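Long-range contact in AGR_C_1268p (Agrobacterium tumefaciens str. C58, PDB 2GHS), which probably acts as a metal-dependent gluconolactonase of the SMP-30/regucalcin family, binding one divalent cation per subunit in a beta-propeller: residues 278-289 / 309-320. Numbering follows the deposited sequence. Where two conformers were deposited one is given.
Sequences FIGPDASRLLVT and TFELGIEVKGRF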
# COMPACT_ATOMS: atom_id res chain seq x y z
N PHE A 278 7.67 0.51 -5.81
CA PHE A 278 8.83 0.77 -6.62
C PHE A 278 10.02 1.10 -5.75
O PHE A 278 9.93 1.93 -4.84
CB PHE A 278 8.60 1.93 -7.59
CG PHE A 278 7.42 1.72 -8.51
CD1 PHE A 278 7.42 0.61 -9.38
CD2 PHE A 278 6.35 2.60 -8.52
CE1 PHE A 278 6.35 0.38 -10.24
CE2 PHE A 278 5.27 2.38 -9.40
CZ PHE A 278 5.27 1.27 -10.24
N ILE A 279 11.16 0.46 -6.05
CA ILE A 279 12.37 0.63 -5.27
C ILE A 279 13.57 0.73 -6.20
O ILE A 279 13.49 0.43 -7.40
CB ILE A 279 12.61 -0.52 -4.22
CG1 ILE A 279 12.83 -1.86 -4.93
CG2 ILE A 279 11.48 -0.60 -3.27
CD1 ILE A 279 13.37 -2.94 -4.03
N GLY A 280 14.71 1.06 -5.62
CA GLY A 280 15.94 1.22 -6.36
C GLY A 280 16.13 2.60 -6.96
O GLY A 280 15.19 3.40 -7.04
N PRO A 281 17.35 2.89 -7.40
CA PRO A 281 17.71 4.24 -7.80
C PRO A 281 16.97 4.76 -9.00
O PRO A 281 16.92 5.99 -9.18
CB PRO A 281 19.22 4.16 -8.07
CG PRO A 281 19.55 2.74 -8.13
CD PRO A 281 18.52 1.99 -7.37
N ASP A 282 16.43 3.88 -9.83
CA ASP A 282 15.64 4.35 -10.96
C ASP A 282 14.14 4.02 -10.85
O ASP A 282 13.43 4.03 -11.84
CB ASP A 282 16.20 3.74 -12.24
CG ASP A 282 17.60 4.23 -12.58
OD1 ASP A 282 17.96 5.39 -12.21
OD2 ASP A 282 18.34 3.47 -13.24
N ALA A 283 13.67 3.70 -9.64
CA ALA A 283 12.30 3.22 -9.40
C ALA A 283 12.01 2.05 -10.34
O ALA A 283 10.91 1.94 -10.88
CB ALA A 283 11.27 4.34 -9.59
N SER A 284 13.02 1.21 -10.60
CA SER A 284 12.91 0.16 -11.64
C SER A 284 12.84 -1.28 -11.16
O SER A 284 12.96 -2.21 -11.98
CB SER A 284 14.03 0.30 -12.66
OG SER A 284 15.28 0.07 -12.03
N ARG A 285 12.71 -1.47 -9.84
CA ARG A 285 12.50 -2.77 -9.23
C ARG A 285 11.22 -2.78 -8.42
O ARG A 285 10.72 -1.71 -8.01
CB ARG A 285 13.67 -3.13 -8.29
CG ARG A 285 15.02 -2.93 -8.89
CD ARG A 285 15.30 -3.92 -9.98
NE ARG A 285 16.64 -3.68 -10.51
CZ ARG A 285 16.93 -3.09 -11.67
NH1 ARG A 285 15.99 -2.71 -12.55
NH2 ARG A 285 18.20 -2.93 -11.97
N LEU A 286 10.68 -3.98 -8.19
CA LEU A 286 9.41 -4.08 -7.50
C LEU A 286 9.54 -4.91 -6.24
O LEU A 286 9.85 -6.10 -6.31
CB LEU A 286 8.32 -4.62 -8.43
CG LEU A 286 6.90 -4.28 -7.97
CD1 LEU A 286 6.56 -2.80 -8.20
CD2 LEU A 286 5.87 -5.18 -8.62
N LEU A 287 9.35 -4.25 -5.11
CA LEU A 287 9.24 -4.90 -3.78
C LEU A 287 7.80 -5.37 -3.55
O LEU A 287 6.88 -4.67 -3.99
CB LEU A 287 9.69 -3.89 -2.70
CG LEU A 287 9.60 -4.27 -1.21
CD1 LEU A 287 10.57 -3.42 -0.44
CD2 LEU A 287 8.20 -4.06 -0.66
N VAL A 288 7.61 -6.50 -2.86
CA VAL A 288 6.28 -7.07 -2.60
C VAL A 288 6.26 -7.59 -1.17
O VAL A 288 7.10 -8.40 -0.81
CB VAL A 288 5.97 -8.24 -3.56
CG1 VAL A 288 4.60 -8.74 -3.34
CG2 VAL A 288 6.20 -7.82 -5.02
N THR A 289 5.36 -7.05 -0.35
CA THR A 289 5.10 -7.53 0.99
C THR A 289 4.07 -8.65 0.99
O THR A 289 3.26 -8.81 0.07
CB THR A 289 4.61 -6.42 1.94
OG1 THR A 289 3.56 -5.67 1.33
CG2 THR A 289 5.75 -5.45 2.22
N THR A 309 9.29 -10.48 2.64
CA THR A 309 9.27 -9.33 1.74
C THR A 309 10.24 -9.65 0.61
O THR A 309 11.40 -10.04 0.85
CB THR A 309 9.68 -8.06 2.52
OG1 THR A 309 8.76 -7.85 3.62
CG2 THR A 309 9.71 -6.84 1.66
N PHE A 310 9.74 -9.54 -0.61
CA PHE A 310 10.43 -9.98 -1.82
C PHE A 310 10.74 -8.85 -2.79
O PHE A 310 10.19 -7.78 -2.69
CB PHE A 310 9.57 -11.00 -2.57
CG PHE A 310 9.06 -12.11 -1.71
CD1 PHE A 310 9.85 -13.22 -1.41
CD2 PHE A 310 7.75 -12.06 -1.17
CE1 PHE A 310 9.37 -14.24 -0.54
CE2 PHE A 310 7.28 -13.09 -0.34
CZ PHE A 310 8.08 -14.14 0.00
N GLU A 311 11.62 -9.11 -3.72
CA GLU A 311 11.79 -8.29 -4.93
C GLU A 311 11.60 -9.18 -6.14
O GLU A 311 12.19 -10.27 -6.23
CB GLU A 311 13.19 -7.69 -4.94
CG GLU A 311 13.51 -6.72 -6.03
CD GLU A 311 14.98 -6.38 -5.99
OE1 GLU A 311 15.39 -5.55 -5.18
OE2 GLU A 311 15.78 -6.97 -6.75
N LEU A 312 10.84 -8.73 -7.13
CA LEU A 312 10.65 -9.53 -8.35
C LEU A 312 11.94 -9.55 -9.19
O LEU A 312 12.80 -8.66 -9.03
CB LEU A 312 9.52 -8.94 -9.19
CG LEU A 312 8.10 -8.96 -8.62
CD1 LEU A 312 7.10 -8.56 -9.71
CD2 LEU A 312 7.76 -10.32 -8.10
N GLY A 313 12.07 -10.53 -10.09
CA GLY A 313 13.23 -10.61 -10.96
C GLY A 313 13.18 -9.71 -12.17
O GLY A 313 14.17 -9.56 -12.89
N ILE A 314 12.02 -9.10 -12.41
CA ILE A 314 11.78 -8.32 -13.64
C ILE A 314 11.91 -6.83 -13.41
O ILE A 314 11.77 -6.29 -12.31
CB ILE A 314 10.38 -8.62 -14.25
CG1 ILE A 314 9.27 -8.28 -13.24
CG2 ILE A 314 10.30 -10.08 -14.72
CD1 ILE A 314 8.32 -7.32 -13.74
N GLU A 315 12.18 -6.12 -14.50
CA GLU A 315 12.24 -4.70 -14.45
C GLU A 315 10.84 -4.09 -14.50
O GLU A 315 9.96 -4.60 -15.20
CB GLU A 315 13.04 -4.15 -15.62
CG GLU A 315 13.43 -2.69 -15.40
CD GLU A 315 13.34 -1.80 -16.62
OE1 GLU A 315 12.51 -2.06 -17.55
OE2 GLU A 315 14.17 -0.85 -16.67
N VAL A 316 10.67 -2.98 -13.78
CA VAL A 316 9.50 -2.14 -13.91
C VAL A 316 9.92 -0.70 -14.23
O VAL A 316 11.08 -0.31 -14.01
CB VAL A 316 8.64 -2.20 -12.66
CG1 VAL A 316 8.10 -3.59 -12.45
CG2 VAL A 316 9.45 -1.76 -11.44
N LYS A 317 9.03 0.08 -14.83
CA LYS A 317 9.33 1.47 -15.09
C LYS A 317 8.43 2.23 -14.12
O LYS A 317 7.33 2.63 -14.47
CB LYS A 317 9.02 1.85 -16.54
CG LYS A 317 9.69 1.05 -17.63
CD LYS A 317 11.14 1.40 -17.80
CE LYS A 317 11.76 0.78 -19.09
NZ LYS A 317 13.21 0.47 -18.91
N GLY A 318 8.90 2.43 -12.90
CA GLY A 318 8.11 3.08 -11.87
C GLY A 318 8.34 4.56 -11.70
O GLY A 318 8.92 5.24 -12.55
N ARG A 319 7.80 5.08 -10.59
CA ARG A 319 7.97 6.46 -10.19
C ARG A 319 8.02 6.52 -8.68
O ARG A 319 7.31 5.77 -7.99
CB ARG A 319 6.84 7.35 -10.67
CG ARG A 319 5.48 6.78 -10.50
CD ARG A 319 4.37 7.86 -10.80
NE ARG A 319 3.40 7.30 -11.75
CZ ARG A 319 2.12 7.01 -11.49
NH1 ARG A 319 1.57 7.26 -10.31
NH2 ARG A 319 1.39 6.47 -12.47
N PHE A 320 8.85 7.41 -8.17
CA PHE A 320 8.93 7.58 -6.75
C PHE A 320 7.69 8.28 -6.24
O PHE A 320 7.05 9.05 -6.95
CB PHE A 320 10.16 8.36 -6.35
CG PHE A 320 11.48 7.69 -6.76
CD1 PHE A 320 11.79 6.41 -6.32
CD2 PHE A 320 12.40 8.35 -7.54
CE1 PHE A 320 12.98 5.81 -6.66
CE2 PHE A 320 13.62 7.75 -7.87
CZ PHE A 320 13.89 6.47 -7.42
O HOH W 1 16.11 -1.22 -15.07
O HOH W 2 11.99 -6.09 -9.64
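The Phe278 ring lies flat against the backbone of Gly318, whose CA sits 3.4 Å from the ring centroid, only 6° off the normal, in a CH-pi contact; CG2 of Val316 meets the same ring at its edge. Phe320 repeats the theme with Ala283, CB standing over one ring face, offset toward the rim, while Gly280 O approaches the ring edge, 3.3 Å from Phe320 CE1. Further along, Leu286 and Leu312 run side by side and point the same way, Leu286 CD2 lying 3.8 Å from Leu312 CD1. Val288 and Phe310 form an antiparallel hydrogen-bonded pair, joining strand 309-311 to strand 285-290 in one four-stranded blade of the propeller. Beyond it the chain bows outward, and a water bridges Leu286 N to the carbonyls of Leu312 and Ile314. Ser284 O, at a classic beta bulge, accepts Val316 N (3.0 Å, 173° at the hydrogen) and Arg285 NH1 (3.1 Å) from opposite faces of its carbonyl plane. Glu315 OE2 forms a salt bridge with Lys317 NZ through its syn lone pair. The water thus carries the link between direct backbone bonds, while CH groups lie over both rings and a carbonyl oxygen meets the Phe320 edge.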